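Local coordinates for protein hydroxymethyldihydropterin pyrophosphokinase-dihydropteroate synthase, putative (PDB 5Z79) that catalyses two successive steps of folate synthesis, activating 6-hydroxymethyl-7,8-dihydropterin with pyrophosphate from ATP and condensing the product with 4-aminobenzoate to form dihydropteroate, at residues Thr88-Arg93 with His239-Ser244; Asn117-Arg122 with Asn214-Phe219; Phe660-Met665 with Leu673-Ile678. All coordinates share one frame; numbering follows the deposited sequence.

Interaction 1 (Thr88-Arg93 with His239-Ser244); sequences TVENSR and HINHTS
Two hydrogen bonds tie the extended chain at Glu-90 and Asn-91 to the chain at His-239 to Asn-241. One joins backbones: His-239 N gives its hydrogen to Asn-91 O over 3.1 Å. The other uses a side chain, the donor Asn-241 N lying 3.3 Å from Glu-90 OE2, on the lone pair anti to the other carboxylate oxygen. A water adds a third link, donating to Glu-90 OE2 (3.1 Å) and to Asn-241 O (3.2 Å). Glutamate suits this place because its two oxygens divide the work: OE2 accepts from the backbone N-H of Asn-241, while OE1 accepts a hydrogen bond from Tyr-183 OH of helix 174-188. The carboxylate and the Asn-241 amide are nearly parallel, their planes 8° apart.

Both partners are surface loops of the pyrophosphokinase half, an alpha-beta fold built on an antiparallel sheet; one follows strand 43-54 and the other follows helix 227-235, on which Ile-240 rests.

The remaining contact is CH-pi packing. Arg-93 CG lies over one face of the His-239 imidazole, 3.9 Å from its centroid and offset toward the rim. The arginine chain is extended from CG to NE, which carries the guanidinium past the ring until His-239 ND1 sits over one guanidinium face, the two planes inclined by 42°. At the imidazole's edge, in its plane, Asn-91 CB approaches CD2 of His-239 to 4.0 Å.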
loop_
_atom_site.group_PDB
_atom_site.type_symbol
_atom_site.label_atom_id
_atom_site.label_comp_id
_atom_site.label_asym_id
_atom_site.label_seq_id
_atom_site.Cartn_x
_atom_site.Cartn_y
_atom_site.Cartn_z
ATOM N N THR A 88 35.449 29.058 -23.846
ATOM C CA THR A 88 36.377 30.183 -23.633
ATOM C C THR A 88 37.412 29.962 -22.482
ATOM O O THR A 88 38.339 30.778 -22.263
ATOM C CB THR A 88 35.576 31.476 -23.337
ATOM O OG1 THR A 88 34.985 31.423 -22.022
ATOM C CG2 THR A 88 34.482 31.668 -24.390
ATOM N N VAL A 89 37.267 28.871 -21.738
ATOM C CA VAL A 89 38.212 28.627 -20.657
ATOM C C VAL A 89 39.518 28.070 -21.191
ATOM O O VAL A 89 39.552 27.109 -21.955
ATOM C CB VAL A 89 37.639 27.727 -19.539
ATOM C CG1 VAL A 89 36.453 28.426 -18.871
ATOM C CG2 VAL A 89 37.205 26.354 -20.056
ATOM N N GLU A 90 40.584 28.687 -20.743
ATOM C CA GLU A 90 41.924 28.360 -21.076
ATOM C C GLU A 90 42.218 26.885 -20.746
ATOM O O GLU A 90 41.681 26.393 -19.813
ATOM C CB GLU A 90 42.783 29.246 -20.161
ATOM C CG GLU A 90 42.454 30.750 -20.132
ATOM C CD GLU A 90 42.399 31.402 -18.744
ATOM O OE1 GLU A 90 41.510 31.075 -17.931
ATOM O OE2 GLU A 90 43.198 32.307 -18.463
ATOM N N ASN A 91 43.066 26.189 -21.508
ATOM C CA ASN A 91 43.483 24.760 -21.309
ATOM C C ASN A 91 44.413 24.455 -20.125
ATOM O O ASN A 91 45.189 25.310 -19.681
ATOM C CB ASN A 91 44.257 24.269 -22.532
ATOM C CG ASN A 91 43.380 23.989 -23.707
ATOM O OD1 ASN A 91 42.460 23.213 -23.620
ATOM N ND2 ASN A 91 43.675 24.600 -24.820
ATOM N N SER A 92 44.375 23.199 -19.682
ATOM C CA SER A 92 45.287 22.684 -18.666
ATOM C C SER A 92 46.587 22.393 -19.340
ATOM O O SER A 92 46.596 21.922 -20.441
ATOM C CB SER A 92 44.747 21.372 -18.086
ATOM O OG SER A 92 45.589 20.840 -17.079
ATOM N N ARG A 93 47.687 22.648 -18.665
ATOM C CA ARG A 93 48.987 22.250 -19.159
ATOM C C ARG A 93 49.187 20.784 -19.068
ATOM O O ARG A 93 50.049 20.229 -19.724
ATOM C CB ARG A 93 50.077 22.883 -18.351
ATOM C CG ARG A 93 50.359 24.287 -18.789
ATOM C CD ARG A 93 51.368 24.847 -17.841
ATOM N NE ARG A 93 51.537 26.261 -18.070
ATOM C CZ ARG A 93 52.463 26.791 -18.842
ATOM N NH1 ARG A 93 53.333 26.023 -19.488
ATOM N NH2 ARG A 93 52.518 28.104 -18.946
ATOM N N HIS A 239 47.468 27.392 -19.181
ATOM C CA HIS A 239 47.811 28.351 -20.251
ATOM C C HIS A 239 46.943 29.599 -20.209
ATOM O O HIS A 239 46.056 29.771 -21.034
ATOM C CB HIS A 239 47.589 27.760 -21.642
ATOM C CG HIS A 239 48.422 26.569 -21.952
ATOM N ND1 HIS A 239 49.793 26.609 -21.945
ATOM C CD2 HIS A 239 48.075 25.307 -22.304
ATOM C CE1 HIS A 239 50.257 25.414 -22.255
ATOM N NE2 HIS A 239 49.233 24.606 -22.482
ATOM N N ILE A 240 47.214 30.495 -19.282
ATOM C CA ILE A 240 46.378 31.676 -19.140
ATOM C C ILE A 240 46.450 32.583 -20.364
ATOM O O ILE A 240 47.521 32.877 -20.851
ATOM C CB ILE A 240 46.707 32.496 -17.863
ATOM C CG1 ILE A 240 48.133 33.005 -17.864
ATOM C CG2 ILE A 240 46.427 31.688 -16.584
ATOM C CD1 ILE A 240 48.447 33.998 -16.739
ATOM N N ASN A 241 45.309 33.044 -20.852
ATOM C CA ASN A 241 45.295 34.052 -21.896
ATOM C C ASN A 241 45.923 35.374 -21.454
ATOM O O ASN A 241 45.695 35.839 -20.331
ATOM C CB ASN A 241 43.877 34.283 -22.343
ATOM C CG ASN A 241 43.337 33.117 -23.151
ATOM O OD1 ASN A 241 42.480 32.374 -22.700
ATOM N ND2 ASN A 241 43.859 32.952 -24.359
ATOM N N HIS A 242 46.710 35.962 -22.354
ATOM C CA HIS A 242 47.482 37.172 -22.088
ATOM C C HIS A 242 47.007 38.406 -22.874
ATOM O O HIS A 242 47.656 39.459 -22.804
ATOM C CB HIS A 242 48.962 36.914 -22.410
ATOM C CG HIS A 242 49.795 36.609 -21.201
ATOM N ND1 HIS A 242 50.667 37.527 -20.642
ATOM C CD2 HIS A 242 49.891 35.485 -20.443
ATOM C CE1 HIS A 242 51.264 36.978 -19.596
ATOM N NE2 HIS A 242 50.818 35.738 -19.458
ATOM N N THR A 243 45.948 38.283 -23.634
ATOM C CA THR A 243 45.525 39.371 -24.493
ATOM C C THR A 243 44.639 40.472 -23.960
ATOM O O THR A 243 43.760 40.248 -23.207
ATOM C CB THR A 243 45.032 38.817 -25.845
ATOM O OG1 THR A 243 43.945 37.918 -25.660
ATOM C CG2 THR A 243 46.117 38.118 -26.574
ATOM N N SER A 244 44.892 41.679 -24.404
ATOM C CA SER A 244 44.030 42.802 -24.044
ATOM C C SER A 244 42.535 42.511 -24.211
ATOM O O SER A 244 41.734 42.911 -23.380
ATOM C CB SER A 244 44.423 44.055 -24.835
ATOM O OG SER A 244 45.540 44.689 -24.212
HETATM O O HOH W 1 44.036 35.199 -17.676
#

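Interaction 2 (Asn117-Arg122 with Asn214-Phe219); sequences NESIIR and NNYTIF
Asn-117 and Tyr-216 begin a contact between two chain pieces that run in nearly the same direction, 15° apart, at one side of the pyrophosphokinase alpha-beta fold. Residues 214-217 link edge strand 207-213 of its antiparallel sheet to strand 218-220, whose first residues end the segment and which pairs with strand 262-264; residues 117-122 pass alongside, on the way to helix 126-146.

Asn-117 contributes its backbone: O accepts a hydrogen bond of 2.7 Å from Tyr-216 OH. The hydroxyl stands well above the carbonyl plane, 68° out of it, whereas the carbonyl oxygen itself lies at the edge of the tyrosine ring. The asparagine amide turns to a different task, ND2 bonding to Pro-11 O. Glu-118 directs its side chain away, but its carbonyl O also comes within 3.1 Å of Tyr-216 OH.

Ser-119, whose short side chain lets the backbone come close to the ring, sets CB over the centre of the Tyr-216 face, 3.6 Å from the centroid and only 6° off the normal. Asn-214 CB backs the opposite face, so the ring is sandwiched between Ser-119 and a residue of its own segment. Tyrosine thus serves both ways, with an apolar face for packing and a hydroxyl to engage the backbone.

Ile-121 crosses Ile-218 at about a right angle beside Leu-262. With CG1 beside the backbone N (chi1 -71°), its CG2 methyl points anti to that N and meets Ile-218 CG2 at 4.1 Å. Arg-122 runs its long chain alongside residues 218-219, where NE forms a salt bridge with Glu-220, while Arg-122 O rests 3.9 Å from CG1 of Ile-218.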
loop_
_atom_site.group_PDB
_atom_site.type_symbol
_atom_site.label_atom_id
_atom_site.label_comp_id
_atom_site.label_asym_id
_atom_site.label_seq_id
_atom_site.Cartn_x
_atom_site.Cartn_y
_atom_site.Cartn_z
ATOM N N ASN A 117 53.400 11.098 -1.164
ATOM C CA ASN A 117 54.537 11.992 -1.365
ATOM C C ASN A 117 54.750 12.794 -0.092
ATOM O O ASN A 117 53.804 13.022 0.649
ATOM C CB ASN A 117 54.246 13.013 -2.461
ATOM C CG ASN A 117 54.123 12.395 -3.837
ATOM O OD1 ASN A 117 54.594 11.285 -4.069
ATOM N ND2 ASN A 117 53.500 13.125 -4.769
ATOM N N GLU A 118 55.975 13.267 0.131
ATOM C CA GLU A 118 56.318 14.075 1.324
ATOM C C GLU A 118 55.648 15.437 1.184
ATOM O O GLU A 118 55.540 15.964 0.067
ATOM C CB GLU A 118 57.825 14.286 1.398
ATOM C CG GLU A 118 58.649 13.012 1.423
ATOM C CD GLU A 118 58.705 12.411 2.817
ATOM O OE1 GLU A 118 57.835 12.740 3.655
ATOM O OE2 GLU A 118 59.643 11.623 3.089
ATOM N N SER A 119 55.188 16.021 2.280
ATOM C CA SER A 119 54.551 17.321 2.151
ATOM C C SER A 119 55.572 18.387 1.851
ATOM O O SER A 119 56.430 18.646 2.679
ATOM C CB SER A 119 53.781 17.705 3.422
ATOM O OG SER A 119 53.125 18.954 3.247
ATOM N N ILE A 120 55.482 19.020 0.690
ATOM C CA ILE A 120 56.249 20.231 0.467
ATOM C C ILE A 120 55.943 21.196 1.587
ATOM O O ILE A 120 56.857 21.596 2.306
ATOM C CB ILE A 120 55.951 20.923 -0.867
ATOM C CG1 ILE A 120 56.701 20.234 -2.024
ATOM C CG2 ILE A 120 56.380 22.382 -0.818
ATOM C CD1 ILE A 120 55.862 19.255 -2.828
ATOM N N ILE A 121 54.670 21.554 1.752
ATOM C CA ILE A 121 54.276 22.483 2.818
ATOM C C ILE A 121 54.470 21.905 4.238
ATOM O O ILE A 121 54.288 20.717 4.464
ATOM C CB ILE A 121 52.816 22.987 2.613
ATOM C CG1 ILE A 121 52.769 23.921 1.437
ATOM C CG2 ILE A 121 52.295 23.765 3.830
ATOM C CD1 ILE A 121 51.368 24.163 0.978
ATOM N N ARG A 122 54.819 22.783 5.173
ATOM C CA ARG A 122 55.040 22.432 6.583
ATOM C C ARG A 122 53.834 21.721 7.250
ATOM O O ARG A 122 52.742 22.280 7.346
ATOM C CB ARG A 122 55.443 23.709 7.363
ATOM C CG ARG A 122 55.578 23.551 8.866
ATOM C CD ARG A 122 55.761 24.894 9.577
ATOM N NE ARG A 122 54.547 25.409 10.259
ATOM C CZ ARG A 122 54.308 25.398 11.586
ATOM N NH1 ARG A 122 55.187 24.885 12.449
ATOM N NH2 ARG A 122 53.171 25.916 12.061
ATOM N N ASN A 214 45.898 14.033 0.788
ATOM C CA ASN A 214 46.780 13.000 1.243
ATOM C C ASN A 214 46.605 12.783 2.723
ATOM O O ASN A 214 45.663 13.209 3.319
ATOM C CB ASN A 214 48.212 13.364 0.943
ATOM C CG ASN A 214 48.621 13.054 -0.462
ATOM O OD1 ASN A 214 48.122 12.165 -1.089
ATOM N ND2 ASN A 214 49.559 13.779 -0.937
ATOM N N ASN A 215 47.565 12.142 3.338
ATOM C CA ASN A 215 47.526 12.007 4.786
ATOM C C ASN A 215 47.933 13.265 5.568
ATOM O O ASN A 215 48.022 13.219 6.800
ATOM C CB ASN A 215 48.430 10.830 5.214
ATOM C CG ASN A 215 49.908 11.024 4.845
ATOM O OD1 ASN A 215 50.257 11.488 3.762
ATOM N ND2 ASN A 215 50.781 10.628 5.740
ATOM N N TYR A 216 48.164 14.378 4.868
ATOM C CA TYR A 216 48.823 15.539 5.472
ATOM C C TYR A 216 47.972 16.161 6.565
ATOM O O TYR A 216 46.746 16.135 6.486
ATOM C CB TYR A 216 49.171 16.627 4.428
ATOM C CG TYR A 216 50.072 16.238 3.245
ATOM C CD1 TYR A 216 50.784 15.056 3.220
ATOM C CD2 TYR A 216 50.215 17.105 2.162
ATOM C CE1 TYR A 216 51.570 14.727 2.136
ATOM C CE2 TYR A 216 51.013 16.796 1.081
ATOM C CZ TYR A 216 51.695 15.604 1.064
ATOM O OH TYR A 216 52.508 15.296 -0.026
ATOM N N THR A 217 48.655 16.692 7.578
ATOM C CA THR A 217 48.066 17.462 8.665
ATOM C C THR A 217 48.735 18.807 8.670
ATOM O O THR A 217 49.865 18.899 9.029
ATOM C CB THR A 217 48.358 16.828 10.040
ATOM O OG1 THR A 217 47.666 15.582 10.171
ATOM C CG2 THR A 217 47.918 17.739 11.181
ATOM N N ILE A 218 48.025 19.853 8.296
ATOM C CA ILE A 218 48.629 21.159 8.019
ATOM C C ILE A 218 47.818 22.305 8.659
ATOM O O ILE A 218 46.599 22.326 8.578
ATOM C CB ILE A 218 48.692 21.383 6.473
ATOM C CG1 ILE A 218 49.689 20.409 5.820
ATOM C CG2 ILE A 218 48.992 22.842 6.136
ATOM C CD1 ILE A 218 49.553 20.253 4.330
ATOM N N PHE A 219 48.504 23.266 9.266
ATOM C CA PHE A 219 47.880 24.537 9.634
ATOM C C PHE A 219 48.819 25.746 9.467
ATOM O O PHE A 219 49.714 25.975 10.274
ATOM C CB PHE A 219 47.345 24.474 11.049
ATOM C CG PHE A 219 46.257 25.469 11.322
ATOM C CD1 PHE A 219 46.534 26.828 11.405
ATOM C CD2 PHE A 219 44.968 25.052 11.502
ATOM C CE1 PHE A 219 45.543 27.751 11.663
ATOM C CE2 PHE A 219 43.971 25.967 11.761
ATOM C CZ PHE A 219 44.260 27.320 11.844
#

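Interaction 3 (Phe660-Met665 with Leu673-Ile678); sequences FKMSHM and LYQKNI
Beside the 4-aminobenzoate pocket of the dihydropteroate synthase half, Met-665 and Tyr-674 form a Met-aromatic contact, with the tyrosine side chain about 7 Å from the bound ligand. The methionine methyl, CE, sits over the centre of the ring at 3.3 Å from its centroid, and SD follows obliquely at 4.2 Å. Bends at chi2 (73°) and chi3 bring this flexible, polarisable tail across the flat face, at about a right angle to the tyrosine side chain.

Met-662 spans one turn of the helix, from Tyr-674 to Ile-678: its SD touches Tyr-674 CB at 4.0 Å, and its CG reaches Ile-678 CD1 at 3.9 Å. Ile-678 CG2 in turn meets Phe-660 CZ at 4.2 Å, a branched side chain filling in between the methionine and the ring. The amide of Gln-675 passes the Phe-660 ring steeply inclined, their planes 74° apart.

The incoming loop 660-665 thus lies along helix 671-691. On that helix, Asn-677 ND2 bonds to O of Lys-581, a residue lining the 4-aminobenzoate pocket, beside helix 582-585. Lys-661 N donates to Gln-675 OE1 of the second subunit, while Gln-675 of this chain packs against Glu-703 in helix 701-714 of the second subunit.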
loop_
_atom_site.group_PDB
_atom_site.type_symbol
_atom_site.label_atom_id
_atom_site.label_comp_id
_atom_site.label_asym_id
_atom_site.label_seq_id
_atom_site.Cartn_x
_atom_site.Cartn_y
_atom_site.Cartn_z
ATOM N N PHE A 660 -13.765 -0.663 -20.737
ATOM C CA PHE A 660 -12.268 -0.607 -20.690
ATOM C C PHE A 660 -11.801 -0.878 -22.091
ATOM O O PHE A 660 -12.192 -1.874 -22.731
ATOM C CB PHE A 660 -11.588 -1.609 -19.722
ATOM C CG PHE A 660 -10.144 -1.256 -19.354
ATOM C CD1 PHE A 660 -9.094 -1.456 -20.260
ATOM C CD2 PHE A 660 -9.820 -0.762 -18.082
ATOM C CE1 PHE A 660 -7.788 -1.153 -19.924
ATOM C CE2 PHE A 660 -8.518 -0.467 -17.741
ATOM C CZ PHE A 660 -7.511 -0.662 -18.660
ATOM N N LYS A 661 -10.979 0.046 -22.558
ATOM C CA LYS A 661 -10.298 -0.099 -23.807
ATOM C C LYS A 661 -8.788 -0.102 -23.504
ATOM O O LYS A 661 -8.276 0.720 -22.752
ATOM C CB LYS A 661 -10.725 1.051 -24.749
ATOM C CG LYS A 661 -10.805 0.665 -26.234
ATOM C CD LYS A 661 -10.719 1.876 -27.160
ATOM C CE LYS A 661 -12.070 2.532 -27.307
ATOM N NZ LYS A 661 -12.926 1.782 -28.284
ATOM N N MET A 662 -8.082 -1.069 -24.056
ATOM C CA MET A 662 -6.640 -0.925 -24.182
ATOM C C MET A 662 -6.411 0.064 -25.326
ATOM O O MET A 662 -7.318 0.306 -26.171
ATOM C CB MET A 662 -5.951 -2.240 -24.542
ATOM C CG MET A 662 -6.394 -3.447 -23.741
ATOM S SD MET A 662 -6.042 -5.005 -24.589
ATOM C CE MET A 662 -7.599 -5.313 -25.444
ATOM N N SER A 663 -5.209 0.638 -25.345
ATOM C CA SER A 663 -4.776 1.435 -26.474
ATOM C C SER A 663 -3.355 1.038 -26.787
ATOM O O SER A 663 -2.640 0.523 -25.920
ATOM C CB SER A 663 -4.840 2.920 -26.143
ATOM O OG SER A 663 -3.810 3.272 -25.226
ATOM N N HIS A 664 -2.937 1.272 -28.032
ATOM C CA HIS A 664 -1.534 1.046 -28.427
ATOM C C HIS A 664 -1.084 -0.411 -28.097
ATOM O O HIS A 664 -0.041 -0.663 -27.468
ATOM C CB HIS A 664 -0.647 2.146 -27.793
ATOM C CG HIS A 664 -1.113 3.537 -28.130
ATOM N ND1 HIS A 664 -1.310 3.965 -29.436
ATOM C CD2 HIS A 664 -1.473 4.577 -27.338
ATOM C CE1 HIS A 664 -1.744 5.217 -29.433
ATOM N NE2 HIS A 664 -1.854 5.612 -28.172
ATOM N N MET A 665 -1.934 -1.333 -28.557
ATOM C CA MET A 665 -1.875 -2.773 -28.294
ATOM C C MET A 665 -2.090 -3.454 -29.675
ATOM O O MET A 665 -3.141 -3.251 -30.335
ATOM C CB MET A 665 -2.976 -3.167 -27.256
ATOM C CG MET A 665 -3.037 -4.652 -26.892
ATOM S SD MET A 665 -1.656 -5.211 -25.838
ATOM C CE MET A 665 -1.285 -6.795 -26.592
ATOM N N LEU A 673 -6.818 -11.507 -22.694
ATOM C CA LEU A 673 -5.709 -11.761 -21.750
ATOM C C LEU A 673 -4.895 -10.491 -21.451
ATOM O O LEU A 673 -4.392 -10.319 -20.346
ATOM C CB LEU A 673 -4.759 -12.840 -22.320
ATOM C CG LEU A 673 -3.502 -13.334 -21.541
ATOM C CD1 LEU A 673 -3.811 -14.632 -20.798
ATOM C CD2 LEU A 673 -2.306 -13.543 -22.467
ATOM N N TYR A 674 -4.725 -9.619 -22.441
ATOM C CA TYR A 674 -3.936 -8.408 -22.227
ATOM C C TYR A 674 -4.742 -7.345 -21.501
ATOM O O TYR A 674 -4.158 -6.431 -20.933
ATOM C CB TYR A 674 -3.363 -7.853 -23.545
ATOM C CG TYR A 674 -2.004 -8.417 -23.877
ATOM C CD1 TYR A 674 -0.837 -7.888 -23.296
ATOM C CD2 TYR A 674 -1.870 -9.499 -24.764
ATOM C CE1 TYR A 674 0.410 -8.430 -23.597
ATOM C CE2 TYR A 674 -0.617 -10.039 -25.069
ATOM C CZ TYR A 674 0.502 -9.500 -24.486
ATOM O OH TYR A 674 1.703 -10.055 -24.804
ATOM N N GLN A 675 -6.068 -7.442 -21.528
ATOM C CA GLN A 675 -6.882 -6.707 -20.571
ATOM C C GLN A 675 -6.469 -7.049 -19.153
ATOM O O GLN A 675 -6.313 -6.189 -18.320
ATOM C CB GLN A 675 -8.350 -7.067 -20.699
ATOM C CG GLN A 675 -9.092 -6.266 -21.742
ATOM C CD GLN A 675 -9.149 -4.795 -21.379
ATOM O OE1 GLN A 675 -8.801 -3.910 -22.197
ATOM N NE2 GLN A 675 -9.597 -4.517 -20.149
ATOM N N LYS A 676 -6.314 -8.330 -18.885
ATOM C CA LYS A 676 -5.860 -8.772 -17.594
ATOM C C LYS A 676 -4.408 -8.463 -17.339
ATOM O O LYS A 676 -4.020 -8.305 -16.203
ATOM C CB LYS A 676 -6.015 -10.273 -17.465
ATOM C CG LYS A 676 -7.425 -10.781 -17.695
ATOM C CD LYS A 676 -7.491 -12.279 -17.448
ATOM C CE LYS A 676 -8.901 -12.808 -17.608
ATOM N NZ LYS A 676 -8.857 -14.284 -17.444
ATOM N N ASN A 677 -3.577 -8.436 -18.364
ATOM C CA ASN A 677 -2.161 -8.177 -18.128
ATOM C C ASN A 677 -1.920 -6.708 -17.834
ATOM O O ASN A 677 -1.120 -6.354 -16.969
ATOM C CB ASN A 677 -1.304 -8.629 -19.309
ATOM C CG ASN A 677 0.191 -8.637 -18.981
ATOM O OD1 ASN A 677 0.748 -7.632 -18.512
ATOM N ND2 ASN A 677 0.847 -9.776 -19.216
ATOM N N ILE A 678 -2.616 -5.855 -18.569
ATOM C CA ILE A 678 -2.539 -4.427 -18.326
ATOM C C ILE A 678 -3.047 -4.039 -16.923
ATOM O O ILE A 678 -2.378 -3.271 -16.236
ATOM C CB ILE A 678 -3.258 -3.621 -19.423
ATOM C CG1 ILE A 678 -2.348 -3.496 -20.648
ATOM C CG2 ILE A 678 -3.616 -2.229 -18.921
ATOM C CD1 ILE A 678 -3.013 -2.872 -21.861
#

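Overall arrangement
Interactions 1 and 2 belong to the pyrophosphokinase half of the chain and interaction 3 to the synthase half, on the far side of the chain's centre. Residues 117-122 and 214-219 both fall in the sequence spanned by interaction 1, yet the two contacts do not touch: their centres are 30 Å apart and their nearest atoms about 17 Å. Interaction 3 comes later in the sequence, its centre 61 Å from that of interaction 1 and 67 Å from that of interaction 2. Each of interactions 2 and 3 borders a different active site: the Phe-219 side chain is about 7 Å from the bound ATP analogue, and Tyr-674 neighbours 4-aminobenzoate. Interaction 1 joins two loops at the surface.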